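Local coordinates for protein putative rhamnosidase (PDB 3W5M) that hydrolyses terminal non-reducing alpha-L-rhamnose residues from citrus flavonoid glycosides and gum arabic, and carries a calcium-dependent rhamnose-binding module, at residues P345-Y350 against L625-D630; A373-P378 against P563-H568; W380-V385 against G389-G394; D432-E437 against D635-W640; T662-D667 against D680-V685. One frame throughout, in Å; residues are numbered along the deposited sequence.

In the fold
The five contacts cluster round the junction of beta-sandwich loops with the catalytic (alpha/alpha)6-barrel. Interactions 1 and 4 join the two sides and hold D630, D635 and E636 of the rhamnose site (E636 the inferred proton donor); their centres lie about 11 Å apart, and D630 OD1 is 3.1 Å from L638 N. Interaction 5, within the barrel domain and about 8 Å from interaction 1 between centres, supplies K663, whose NZ reaches W347 O at 2.8 Å. Interaction 3 folds the loop that stacks W380 on W347, and its N384 N is 2.8 Å from D432 OD1, a probable hydrogen bond. Interaction 2 joins two beta domains, its nearest atoms about 12 Å from interaction 5.

Interaction 1: residues P345-Y350 against L625-D630; sequences PGWTDY and LSVPTD
G346 and W347 meet S626 and V627 where two loops touch, one from a beta-sandwich (between strands 336-337 and 353-360), the other from the catalytic (alpha/alpha)6-barrel (between helices 607-622 and 641-654). The polar part is a single bond: W347 N donates to S626 OG at 2.7 Å, almost straight, with 176° at the hydrogen. The S626 hydroxyl stands trans to the residue's own nitrogen (chi1 -174°), which carries it across to the other loop. The same oxygen lies 3.4 Å from G346 CA, and the backbone angles of G346, with positive phi, suit a glycine. Within its own loop G346 O accepts from Y350 OH at 2.7 Å, a bond that closes this part of the loop. The apolar part is made by V627, whose two methyls divide the work. CG2 comes obliquely to the benzo side of the W347 indole, 3.9 Å from CE3, while CG1 lies 3.8 Å from W347 O. Around this, K663 of helix 658-671 donates to both W347 O and S626 O, binding the two loops to that helix. The indole is stacked on W380, and D630, farther along the barrel loop, belongs to the rhamnose site. The indole nitrogen is turned to a sandwich loop: W347 NE1 is hydrogen-bonded to Y393 OH.

Interaction 2: residues A373-P378 against P563-H568; sequences AAYVAP and PRFTFH
A buried, mainly aromatic contact joins Y375 and A377, near the C-terminal end of strand 368-377, to R564 and F565 in the loop between strands 559-561 and 568-570, at the seam of two beta domains. F565 is the wedge. A377 CB sits over one face of its ring, 3.8 Å from the centroid and 23° off the normal, a CH-pi contact displaced toward the rim; R564 CB lies on the opposite face, so the phenyl is sandwiched between the strand and its own neighbour. At the edge of the same ring Y375 CB touches F565 CZ at 3.5 Å, and the Y375 and F565 side chains cross at about a right angle. R564 runs out extended from CG to NE, and one face of its guanidinium is turned to the CE2 corner of the tyrosine: Y375 CE2 stands over its centre, 3.7 Å from R564 CZ, with the planes 42° apart. A water binds Y375 OH at 2.6 Å and is held only weakly by R564 NH1. The stronger partners are others, E330 in a salt bridge with R564 NE and Q304 NE2 with Y375 OH. E437 OE1 accepts from the backbone nitrogens of R564 and F565 and anchors the loop. Strand residues thus meet a loop across the packed interface of adjoining beta-sandwich domains, as fits this multi-domain rhamnosidase.

Interaction 3: residues W380-V385 against G389-G394; sequences WYAGNV and GPHQYG
G389 O is gripped from opposite faces of its carbonyl plane: V385 N comes from across the contact at 3.2 Å, and Q392 NE2, on the same loop, at 2.9 Å. The contact closes a compact loop following the short helix 379-382 of a beta-sandwich, doubled back on itself. Further carbonyls are held by backbone nitrogens. A382 O accepts from H391 N at 2.9 Å, and Y381 O takes Y393 N in its carbonyl plane, with a weak second bond from G394 N. A water links the two arms of the loop, donating to W380 O and G383 O and accepting from Q392 N. A fully trans chi1 (-180°) in Y381 brings one face of the ring against the Y393-G394 peptide: the Y393 C and G394 N atoms lie over that face, and Y393 CB touches CD1 of Y381 at 3.5 Å. V385 CB packs on Q392 CG. The loop also serves its surroundings, since N384 N donates to D432 OD1 and Y393 meets Y350 edge-to-face. The Y393 ring in turn offers its edge to two carbonyls, with CD1 at 3.5 Å from W380 O.

Interaction 4: residues D432-E437 against D635-W640; sequences DLLSGE and DERLGW
L434 and R637 make most of this buried contact, with D635 at its side. L434 CD2 sits over the centre of the R637 guanidinium, 3.4 Å from both NE and CZ, the two side chains sliding past each other in opposite directions. The other methyl, L434 CD1, rests 4.1 Å from D635 CB. The arginine chain runs extended from CG to NE (chi2 -164°, chi3 -169°) and carries the guanidinium to the 432-435 turn. There NH1 gives a weak bond to L433 O besides its hydrogen bond to F567 O, the F567 ring adding a cation-pi contact, and NH2 donates at 2.8 Å to a water in the guanidinium plane that also touches L433 O and L434 O. R637 NE donates to R634 O and NH2 to A633 O. The turn itself is an Asx motif, D432 OD2 accepting S435 N at 2.9 Å and also L434 N. D635 and E636 belong to the rhamnose site. The contact lies between the hairpin of strands 428-432 and 436-440 and the barrel loop that leads into helix 641-654.

Interaction 5: residues T662-D667 against D680-V685; sequences TKWLVD and DVAPAV
W664 and D667, on one side of helix 658-671, meet A682 and P683 of the loop that leads on toward helix 698-710. In sequence order K663 comes first; it makes no real contact with this loop but ties down one that does, its NZ forming a salt bridge with D667 OD2 at 2.8 Å through the syn lone pair. The same ammonium also serves the 345-350 and 625-630 loops. W664 follows and supplies the single hydrogen bond of the contact: NE1 donates to A682 O at 2.9 Å, with 150° at the hydrogen. The acceptor lies close to the indole plane, whereas the donor stands above the plane of the A682 carbonyl. The indole reaches it with W664 N and CG antiperiplanar (chi1 -180°). A682 CB adds apolar packing, 4.2 Å from W664 CZ2. Three residues on, D667 contributes looser packing: its O lies 4.0 Å from A682 CB, and OD2 is 4.2 Å from P683 CD. The peptide bond between A682 and P683 is cis. The contact is framed by helices of the catalytic barrel: W664 packs on T641 and I644 of helix 641-654 and on A698 of helix 698-710, while A682 is also bonded through its backbone to G639, in the loop just ahead of helix 641-654.

Interaction 1: residues P345-Y350 against L625-D630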
# COMPACT_ATOMS: atom_id res chain seq x y z
N PRO A 345 7.10 -9.23 5.33
CA PRO A 345 6.19 -8.96 6.41
C PRO A 345 5.44 -7.63 6.22
O PRO A 345 4.63 -7.28 7.06
CB PRO A 345 7.12 -8.86 7.62
CG PRO A 345 8.38 -8.29 7.09
CD PRO A 345 8.46 -8.74 5.63
N GLY A 346 5.72 -6.89 5.14
CA GLY A 346 5.08 -5.58 4.95
C GLY A 346 6.00 -4.46 5.44
O GLY A 346 7.10 -4.74 5.92
N TRP A 347 5.54 -3.21 5.31
CA TRP A 347 6.35 -2.04 5.58
C TRP A 347 5.95 -1.41 6.91
O TRP A 347 4.79 -1.01 7.10
CB TRP A 347 6.11 -0.99 4.49
CG TRP A 347 7.01 0.20 4.51
CD1 TRP A 347 8.11 0.40 5.28
CD2 TRP A 347 6.93 1.33 3.63
NE1 TRP A 347 8.71 1.61 4.96
CE2 TRP A 347 7.99 2.20 3.96
CE3 TRP A 347 6.02 1.70 2.63
CZ2 TRP A 347 8.19 3.42 3.31
CZ3 TRP A 347 6.22 2.89 1.95
CH2 TRP A 347 7.30 3.75 2.30
N THR A 348 6.91 -1.38 7.82
CA THR A 348 6.83 -0.57 9.04
C THR A 348 8.14 0.22 9.17
O THR A 348 9.10 -0.02 8.42
CB THR A 348 6.60 -1.43 10.29
OG1 THR A 348 7.55 -2.51 10.34
CG2 THR A 348 5.15 -2.00 10.31
N ASP A 349 8.21 1.16 10.13
CA ASP A 349 9.52 1.73 10.42
C ASP A 349 10.36 0.67 11.15
O ASP A 349 10.24 0.49 12.38
CB ASP A 349 9.41 3.03 11.25
CG ASP A 349 10.79 3.58 11.70
OD1 ASP A 349 11.86 2.97 11.42
OD2 ASP A 349 10.81 4.63 12.37
N TYR A 350 11.24 -0.02 10.40
CA TYR A 350 11.94 -1.18 10.93
C TYR A 350 12.88 -0.91 12.12
O TYR A 350 13.30 -1.83 12.81
CB TYR A 350 12.73 -1.88 9.82
CG TYR A 350 11.85 -2.31 8.67
CD1 TYR A 350 10.94 -3.36 8.80
CD2 TYR A 350 11.92 -1.64 7.43
CE1 TYR A 350 10.12 -3.74 7.71
CE2 TYR A 350 11.12 -2.01 6.37
CZ TYR A 350 10.24 -3.08 6.50
OH TYR A 350 9.46 -3.43 5.41
N LEU A 625 -2.06 -1.82 0.09
CA LEU A 625 -1.02 -2.86 0.14
C LEU A 625 0.00 -2.48 1.20
O LEU A 625 0.87 -1.65 0.96
CB LEU A 625 -0.30 -2.99 -1.21
CG LEU A 625 -0.76 -3.96 -2.27
CD1 LEU A 625 -1.93 -3.28 -3.02
CD2 LEU A 625 0.39 -4.26 -3.23
N SER A 626 -0.11 -3.11 2.36
CA SER A 626 0.72 -2.84 3.57
C SER A 626 0.53 -1.43 4.20
O SER A 626 0.36 -1.31 5.44
CB SER A 626 2.21 -3.11 3.31
OG SER A 626 2.95 -2.96 4.51
N VAL A 627 0.57 -0.39 3.38
CA VAL A 627 0.24 0.98 3.87
C VAL A 627 -0.73 1.61 2.88
O VAL A 627 -0.75 1.21 1.70
CB VAL A 627 1.50 1.88 4.03
CG1 VAL A 627 2.53 1.26 5.01
CG2 VAL A 627 2.14 2.20 2.70
N PRO A 628 -1.56 2.57 3.32
CA PRO A 628 -2.46 3.26 2.40
C PRO A 628 -1.64 4.23 1.50
O PRO A 628 -1.12 5.25 1.98
CB PRO A 628 -3.43 3.98 3.34
CG PRO A 628 -2.63 4.26 4.58
CD PRO A 628 -1.64 3.12 4.69
N THR A 629 -1.47 3.88 0.23
CA THR A 629 -0.54 4.62 -0.62
C THR A 629 -1.26 5.66 -1.46
O THR A 629 -2.46 5.55 -1.69
CB THR A 629 0.32 3.72 -1.53
OG1 THR A 629 -0.53 2.82 -2.26
CG2 THR A 629 1.32 2.96 -0.72
N ASP A 630 -0.50 6.67 -1.89
CA ASP A 630 -1.01 7.64 -2.86
C ASP A 630 -1.20 7.02 -4.25
O ASP A 630 -2.24 7.21 -4.85
CB ASP A 630 -0.12 8.88 -2.95
CG ASP A 630 1.34 8.57 -3.38
OD1 ASP A 630 1.91 7.50 -3.06
OD2 ASP A 630 1.95 9.46 -4.01

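Interaction 2: residues A373-P378 against P563-H568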
# COMPACT_ATOMS: atom_id res chain seq x y z
N ALA A 373 13.07 -23.69 4.18
CA ALA A 373 13.78 -22.93 3.17
C ALA A 373 13.10 -21.58 2.99
O ALA A 373 11.91 -21.48 3.26
CB ALA A 373 13.76 -23.67 1.87
N ALA A 374 13.84 -20.58 2.53
CA ALA A 374 13.19 -19.27 2.25
C ALA A 374 13.91 -18.50 1.17
O ALA A 374 15.12 -18.60 1.05
CB ALA A 374 13.07 -18.43 3.54
N TYR A 375 13.15 -17.73 0.38
CA TYR A 375 13.71 -16.65 -0.42
C TYR A 375 13.72 -15.44 0.49
O TYR A 375 12.78 -15.26 1.26
CB TYR A 375 12.81 -16.30 -1.59
CG TYR A 375 12.94 -17.29 -2.73
CD1 TYR A 375 14.09 -17.31 -3.52
CD2 TYR A 375 11.90 -18.16 -3.03
CE1 TYR A 375 14.22 -18.22 -4.56
CE2 TYR A 375 12.02 -19.08 -4.08
CZ TYR A 375 13.19 -19.09 -4.84
OH TYR A 375 13.38 -19.99 -5.90
N VAL A 376 14.79 -14.66 0.39
CA VAL A 376 14.94 -13.41 1.17
C VAL A 376 15.33 -12.26 0.24
O VAL A 376 16.39 -12.30 -0.37
CB VAL A 376 16.02 -13.56 2.26
CG1 VAL A 376 16.06 -12.26 3.09
CG2 VAL A 376 15.72 -14.77 3.11
N ALA A 377 14.49 -11.21 0.15
CA ALA A 377 14.67 -10.12 -0.83
C ALA A 377 14.77 -8.76 -0.16
O ALA A 377 14.38 -8.64 0.98
CB ALA A 377 13.47 -10.07 -1.80
N PRO A 378 15.23 -7.72 -0.88
CA PRO A 378 15.38 -6.36 -0.29
C PRO A 378 14.12 -5.64 0.18
O PRO A 378 14.16 -5.01 1.24
CB PRO A 378 16.07 -5.55 -1.41
CG PRO A 378 16.70 -6.61 -2.29
CD PRO A 378 15.75 -7.76 -2.27
N PRO A 563 6.21 -13.46 -10.58
CA PRO A 563 7.11 -12.69 -9.68
C PRO A 563 6.72 -12.81 -8.20
O PRO A 563 5.54 -13.05 -7.88
CB PRO A 563 6.94 -11.25 -10.17
CG PRO A 563 6.50 -11.39 -11.60
CD PRO A 563 5.60 -12.60 -11.62
N ARG A 564 7.68 -12.63 -7.30
CA ARG A 564 7.38 -12.73 -5.86
C ARG A 564 7.66 -11.42 -5.10
O ARG A 564 7.01 -11.14 -4.10
CB ARG A 564 8.20 -13.84 -5.19
CG ARG A 564 7.77 -15.26 -5.49
CD ARG A 564 8.98 -16.17 -5.26
NE ARG A 564 8.69 -17.62 -5.29
CZ ARG A 564 9.09 -18.43 -6.27
NH1 ARG A 564 9.73 -17.94 -7.33
NH2 ARG A 564 8.80 -19.74 -6.22
N PHE A 565 8.66 -10.67 -5.53
CA PHE A 565 9.19 -9.58 -4.69
C PHE A 565 9.12 -8.22 -5.34
O PHE A 565 9.99 -7.33 -5.14
CB PHE A 565 10.60 -9.94 -4.23
CG PHE A 565 10.64 -11.23 -3.47
CD1 PHE A 565 9.96 -11.34 -2.25
CD2 PHE A 565 11.32 -12.34 -3.98
CE1 PHE A 565 9.97 -12.52 -1.54
CE2 PHE A 565 11.35 -13.52 -3.25
CZ PHE A 565 10.67 -13.62 -2.04
N THR A 566 8.08 -8.06 -6.14
CA THR A 566 7.84 -6.75 -6.78
C THR A 566 6.33 -6.61 -6.93
O THR A 566 5.61 -7.57 -6.74
CB THR A 566 8.53 -6.63 -8.17
OG1 THR A 566 8.38 -5.30 -8.64
CG2 THR A 566 7.87 -7.56 -9.17
N PHE A 567 5.86 -5.40 -7.22
CA PHE A 567 4.47 -5.21 -7.64
C PHE A 567 4.38 -3.99 -8.51
O PHE A 567 5.23 -3.11 -8.42
CB PHE A 567 3.47 -5.13 -6.46
CG PHE A 567 3.56 -3.88 -5.64
CD1 PHE A 567 4.42 -3.81 -4.52
CD2 PHE A 567 2.72 -2.80 -5.89
CE1 PHE A 567 4.45 -2.65 -3.74
CE2 PHE A 567 2.77 -1.63 -5.13
CZ PHE A 567 3.62 -1.58 -4.03
N HIS A 568 3.36 -3.96 -9.38
CA HIS A 568 3.20 -2.82 -10.29
C HIS A 568 1.73 -2.42 -10.32
O HIS A 568 0.83 -3.21 -9.98
CB HIS A 568 3.64 -3.18 -11.72
CG HIS A 568 4.77 -4.18 -11.78
ND1 HIS A 568 6.06 -3.86 -11.40
CD2 HIS A 568 4.80 -5.46 -12.21
CE1 HIS A 568 6.83 -4.93 -11.57
NE2 HIS A 568 6.09 -5.91 -12.07
O HOH W 1 11.88 -20.39 -7.97

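Interaction 3: residues W380-V385 against G389-G394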
# COMPACT_ATOMS: atom_id res chain seq x y z
N TRP A 380 11.15 -3.08 1.08
CA TRP A 380 11.21 -1.69 1.51
C TRP A 380 12.41 -1.46 2.41
O TRP A 380 12.93 -0.34 2.51
CB TRP A 380 9.96 -1.33 2.33
CG TRP A 380 8.68 -1.25 1.57
CD1 TRP A 380 8.19 -0.16 0.87
CD2 TRP A 380 7.70 -2.26 1.47
NE1 TRP A 380 6.96 -0.46 0.35
CE2 TRP A 380 6.63 -1.74 0.70
CE3 TRP A 380 7.63 -3.58 1.93
CZ2 TRP A 380 5.49 -2.50 0.38
CZ3 TRP A 380 6.47 -4.33 1.64
CH2 TRP A 380 5.43 -3.79 0.86
N TYR A 381 12.85 -2.52 3.09
CA TYR A 381 13.98 -2.42 4.00
C TYR A 381 15.28 -1.97 3.28
O TYR A 381 15.99 -1.10 3.76
CB TYR A 381 14.17 -3.76 4.70
CG TYR A 381 15.32 -3.74 5.66
CD1 TYR A 381 15.16 -3.20 6.94
CD2 TYR A 381 16.56 -4.24 5.28
CE1 TYR A 381 16.23 -3.17 7.83
CE2 TYR A 381 17.64 -4.21 6.15
CZ TYR A 381 17.46 -3.67 7.43
OH TYR A 381 18.54 -3.63 8.28
N ALA A 382 15.56 -2.55 2.12
CA ALA A 382 16.86 -2.34 1.45
C ALA A 382 16.75 -1.96 -0.03
O ALA A 382 17.72 -1.52 -0.63
CB ALA A 382 17.75 -3.56 1.65
N GLY A 383 15.56 -2.10 -0.63
CA GLY A 383 15.42 -1.82 -2.06
C GLY A 383 14.97 -0.39 -2.30
O GLY A 383 14.84 0.40 -1.34
N ASN A 384 14.78 -0.02 -3.58
CA ASN A 384 14.28 1.34 -3.89
C ASN A 384 12.94 1.65 -3.21
O ASN A 384 12.03 0.83 -3.19
CB ASN A 384 14.11 1.54 -5.40
CG ASN A 384 15.43 1.53 -6.14
OD1 ASN A 384 16.43 2.09 -5.66
ND2 ASN A 384 15.43 0.89 -7.33
N VAL A 385 12.81 2.86 -2.66
CA VAL A 385 11.61 3.27 -1.95
C VAL A 385 11.34 4.68 -2.46
O VAL A 385 12.23 5.54 -2.41
CB VAL A 385 11.82 3.31 -0.42
CG1 VAL A 385 10.66 3.99 0.29
CG2 VAL A 385 12.04 1.90 0.13
N GLY A 389 15.70 6.18 -3.73
CA GLY A 389 16.75 5.16 -3.88
C GLY A 389 16.70 4.08 -2.82
O GLY A 389 15.72 3.98 -2.05
N PRO A 390 17.74 3.22 -2.79
CA PRO A 390 17.78 2.00 -1.99
C PRO A 390 18.37 2.22 -0.61
O PRO A 390 18.73 3.37 -0.27
CB PRO A 390 18.65 1.07 -2.85
CG PRO A 390 19.58 2.00 -3.56
CD PRO A 390 18.95 3.36 -3.61
N HIS A 391 18.45 1.15 0.19
CA HIS A 391 19.11 1.15 1.50
C HIS A 391 18.53 2.18 2.48
O HIS A 391 19.27 2.82 3.21
CB HIS A 391 20.62 1.36 1.34
CG HIS A 391 21.24 0.40 0.38
ND1 HIS A 391 22.34 0.71 -0.39
CD2 HIS A 391 20.88 -0.86 0.03
CE1 HIS A 391 22.65 -0.33 -1.15
NE2 HIS A 391 21.78 -1.29 -0.91
N GLN A 392 17.20 2.33 2.47
CA GLN A 392 16.56 3.26 3.41
C GLN A 392 16.75 2.83 4.87
O GLN A 392 16.92 3.67 5.74
CB GLN A 392 15.07 3.45 3.09
CG GLN A 392 14.80 4.04 1.70
CD GLN A 392 15.45 5.39 1.51
OE1 GLN A 392 15.47 6.22 2.42
NE2 GLN A 392 15.95 5.64 0.30
N TYR A 393 16.75 1.52 5.15
CA TYR A 393 16.86 1.05 6.52
C TYR A 393 18.12 0.21 6.78
O TYR A 393 18.57 0.06 7.92
CB TYR A 393 15.61 0.25 6.93
CG TYR A 393 14.30 1.02 6.85
CD1 TYR A 393 13.57 1.05 5.69
CD2 TYR A 393 13.82 1.72 7.96
CE1 TYR A 393 12.36 1.73 5.61
CE2 TYR A 393 12.63 2.44 7.89
CZ TYR A 393 11.90 2.44 6.74
OH TYR A 393 10.71 3.13 6.66
N GLY A 394 18.64 -0.39 5.72
CA GLY A 394 19.81 -1.26 5.84
C GLY A 394 20.27 -1.67 4.46
O GLY A 394 19.60 -1.35 3.45
O HOH W 2 15.33 0.72 1.28

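Interaction 4: residues D432-E437 against D635-W640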
# COMPACT_ATOMS: atom_id res chain seq x y z
N ASP A 432 13.13 -5.88 -6.99
CA ASP A 432 12.96 -4.55 -6.42
C ASP A 432 11.52 -4.15 -6.56
O ASP A 432 10.90 -4.41 -7.59
CB ASP A 432 13.85 -3.54 -7.17
CG ASP A 432 13.85 -2.15 -6.52
OD1 ASP A 432 14.67 -1.94 -5.59
OD2 ASP A 432 13.04 -1.29 -6.93
N LEU A 433 10.96 -3.47 -5.56
CA LEU A 433 9.53 -3.17 -5.63
C LEU A 433 9.21 -2.26 -6.80
O LEU A 433 8.17 -2.42 -7.45
CB LEU A 433 9.04 -2.53 -4.32
CG LEU A 433 9.10 -3.48 -3.12
CD1 LEU A 433 8.88 -2.69 -1.83
CD2 LEU A 433 8.08 -4.62 -3.24
N LEU A 434 10.09 -1.30 -7.05
CA LEU A 434 9.88 -0.35 -8.14
C LEU A 434 10.44 -0.79 -9.50
O LEU A 434 9.79 -0.59 -10.54
CB LEU A 434 10.47 1.01 -7.75
CG LEU A 434 9.99 1.61 -6.42
CD1 LEU A 434 10.68 2.95 -6.25
CD2 LEU A 434 8.48 1.77 -6.35
N SER A 435 11.63 -1.38 -9.51
CA SER A 435 12.30 -1.66 -10.77
C SER A 435 11.76 -2.91 -11.43
O SER A 435 11.74 -3.01 -12.68
CB SER A 435 13.80 -1.82 -10.55
OG SER A 435 14.32 -0.63 -9.99
N GLY A 436 11.32 -3.86 -10.61
CA GLY A 436 10.78 -5.15 -11.07
C GLY A 436 11.67 -6.32 -10.64
O GLY A 436 12.61 -6.17 -9.87
N GLU A 437 11.37 -7.49 -11.18
CA GLU A 437 12.11 -8.68 -10.80
C GLU A 437 12.71 -9.30 -12.06
O GLU A 437 12.07 -9.28 -13.10
CB GLU A 437 11.14 -9.65 -10.09
CG GLU A 437 11.81 -10.88 -9.48
CD GLU A 437 10.81 -11.88 -8.90
OE1 GLU A 437 10.28 -11.62 -7.81
OE2 GLU A 437 10.59 -12.94 -9.52
N ASP A 635 7.28 5.84 -9.07
CA ASP A 635 8.31 5.78 -8.01
C ASP A 635 7.89 6.64 -6.78
O ASP A 635 8.58 7.61 -6.43
CB ASP A 635 9.67 6.22 -8.55
CG ASP A 635 9.65 7.66 -9.10
OD1 ASP A 635 8.54 8.26 -9.26
OD2 ASP A 635 10.76 8.19 -9.40
N GLU A 636 6.77 6.28 -6.15
CA GLU A 636 6.32 6.97 -4.94
C GLU A 636 5.76 5.89 -4.01
O GLU A 636 6.55 5.24 -3.36
CB GLU A 636 5.35 8.11 -5.28
CG GLU A 636 5.17 9.06 -4.11
CD GLU A 636 4.88 10.49 -4.53
OE1 GLU A 636 4.70 10.75 -5.75
OE2 GLU A 636 4.85 11.35 -3.60
N ARG A 637 4.46 5.65 -4.00
CA ARG A 637 3.86 4.55 -3.19
C ARG A 637 4.16 4.74 -1.72
O ARG A 637 4.59 3.81 -1.04
CB ARG A 637 4.39 3.18 -3.65
CG ARG A 637 4.60 3.15 -5.16
CD ARG A 637 4.75 1.71 -5.65
NE ARG A 637 5.20 1.64 -7.03
CZ ARG A 637 5.59 0.50 -7.60
NH1 ARG A 637 5.56 -0.60 -6.86
NH2 ARG A 637 6.01 0.47 -8.86
N LEU A 638 3.94 5.98 -1.26
CA LEU A 638 4.20 6.35 0.12
C LEU A 638 2.90 6.51 0.88
O LEU A 638 1.84 6.70 0.26
CB LEU A 638 5.00 7.66 0.14
CG LEU A 638 6.31 7.61 -0.67
CD1 LEU A 638 6.97 8.98 -0.56
CD2 LEU A 638 7.27 6.56 -0.13
N GLY A 639 2.98 6.42 2.21
CA GLY A 639 1.79 6.49 3.07
C GLY A 639 1.38 7.94 3.30
O GLY A 639 1.56 8.49 4.38
N TRP A 640 0.86 8.56 2.25
CA TRP A 640 0.55 10.00 2.27
C TRP A 640 -0.64 10.29 3.17
O TRP A 640 -1.70 9.72 3.01
CB TRP A 640 0.29 10.51 0.85
CG TRP A 640 1.56 10.91 0.12
CD1 TRP A 640 2.26 10.13 -0.76
CD2 TRP A 640 2.27 12.16 0.22
NE1 TRP A 640 3.35 10.83 -1.23
CE2 TRP A 640 3.40 12.06 -0.64
CE3 TRP A 640 2.08 13.35 0.94
CZ2 TRP A 640 4.32 13.09 -0.79
CZ3 TRP A 640 2.98 14.38 0.78
CH2 TRP A 640 4.10 14.25 -0.08
O HOH W 3 7.36 -1.72 -10.05

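Interaction 5: residues T662-D667 against D680-V685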
# COMPACT_ATOMS: atom_id res chain seq x y z
N THR A 662 -5.88 0.98 11.54
CA THR A 662 -5.29 0.82 12.90
C THR A 662 -3.79 0.63 12.82
O THR A 662 -3.04 1.32 13.51
CB THR A 662 -5.95 -0.33 13.72
OG1 THR A 662 -7.34 -0.05 13.87
CG2 THR A 662 -5.31 -0.47 15.11
N LYS A 663 -3.35 -0.30 11.98
CA LYS A 663 -1.94 -0.54 11.76
C LYS A 663 -1.26 0.74 11.25
O LYS A 663 -0.20 1.13 11.76
CB LYS A 663 -1.75 -1.68 10.73
CG LYS A 663 -0.31 -2.02 10.46
CD LYS A 663 0.21 -1.22 9.29
CE LYS A 663 1.59 -1.67 8.89
NZ LYS A 663 2.08 -0.79 7.81
N TRP A 664 -1.86 1.39 10.26
CA TRP A 664 -1.23 2.58 9.69
C TRP A 664 -1.11 3.72 10.74
O TRP A 664 -0.12 4.45 10.75
CB TRP A 664 -1.94 3.09 8.44
CG TRP A 664 -1.26 4.32 7.88
CD1 TRP A 664 -0.06 4.37 7.22
CD2 TRP A 664 -1.71 5.68 7.99
NE1 TRP A 664 0.24 5.67 6.89
CE2 TRP A 664 -0.76 6.49 7.34
CE3 TRP A 664 -2.83 6.27 8.57
CZ2 TRP A 664 -0.88 7.88 7.27
CZ3 TRP A 664 -2.97 7.67 8.47
CH2 TRP A 664 -1.98 8.46 7.85
N LEU A 665 -2.10 3.86 11.59
CA LEU A 665 -2.01 4.93 12.62
C LEU A 665 -0.90 4.66 13.62
O LEU A 665 -0.32 5.60 14.17
CB LEU A 665 -3.35 5.09 13.34
CG LEU A 665 -4.46 5.72 12.51
CD1 LEU A 665 -5.81 5.41 13.17
CD2 LEU A 665 -4.21 7.21 12.37
N VAL A 666 -0.56 3.38 13.85
CA VAL A 666 0.64 3.07 14.59
C VAL A 666 1.87 3.60 13.85
O VAL A 666 2.78 4.17 14.50
CB VAL A 666 0.80 1.55 14.85
CG1 VAL A 666 2.12 1.29 15.57
CG2 VAL A 666 -0.36 1.10 15.71
N ASP A 667 1.91 3.44 12.53
CA ASP A 667 3.03 3.96 11.72
C ASP A 667 3.08 5.49 11.84
O ASP A 667 4.16 6.08 11.99
CB ASP A 667 2.90 3.64 10.24
CG ASP A 667 2.96 2.13 9.93
OD1 ASP A 667 3.69 1.38 10.63
OD2 ASP A 667 2.26 1.75 8.95
N ASP A 680 4.21 14.33 6.64
CA ASP A 680 3.48 14.29 5.39
C ASP A 680 3.26 12.84 4.95
O ASP A 680 2.27 12.52 4.33
CB ASP A 680 4.25 15.05 4.29
CG ASP A 680 4.33 16.57 4.55
OD1 ASP A 680 3.64 17.08 5.47
OD2 ASP A 680 5.10 17.23 3.81
N VAL A 681 4.22 11.97 5.26
CA VAL A 681 4.07 10.53 4.95
C VAL A 681 4.41 9.69 6.16
O VAL A 681 5.27 10.06 6.98
CB VAL A 681 4.93 10.05 3.74
CG1 VAL A 681 4.49 10.75 2.45
CG2 VAL A 681 6.42 10.21 4.01
N ALA A 682 3.78 8.51 6.25
CA ALA A 682 4.10 7.55 7.29
C ALA A 682 3.99 6.13 6.70
O ALA A 682 2.98 5.82 6.08
CB ALA A 682 3.15 7.72 8.47
N PRO A 683 5.02 5.28 6.88
CA PRO A 683 6.36 5.51 7.47
C PRO A 683 7.08 6.69 6.83
O PRO A 683 6.95 6.95 5.64
CB PRO A 683 7.12 4.22 7.15
CG PRO A 683 6.05 3.19 7.09
CD PRO A 683 4.86 3.87 6.45
N ALA A 684 7.86 7.39 7.65
CA ALA A 684 8.55 8.58 7.20
C ALA A 684 9.85 8.21 6.50
O ALA A 684 10.74 7.61 7.09
CB ALA A 684 8.78 9.54 8.38
N VAL A 685 9.91 8.51 5.21
CA VAL A 685 11.11 8.32 4.41
C VAL A 685 11.38 9.57 3.58
O VAL A 685 10.46 10.38 3.36
CB VAL A 685 11.01 7.08 3.48
CG1 VAL A 685 10.94 5.81 4.30
CG2 VAL A 685 9.81 7.16 2.55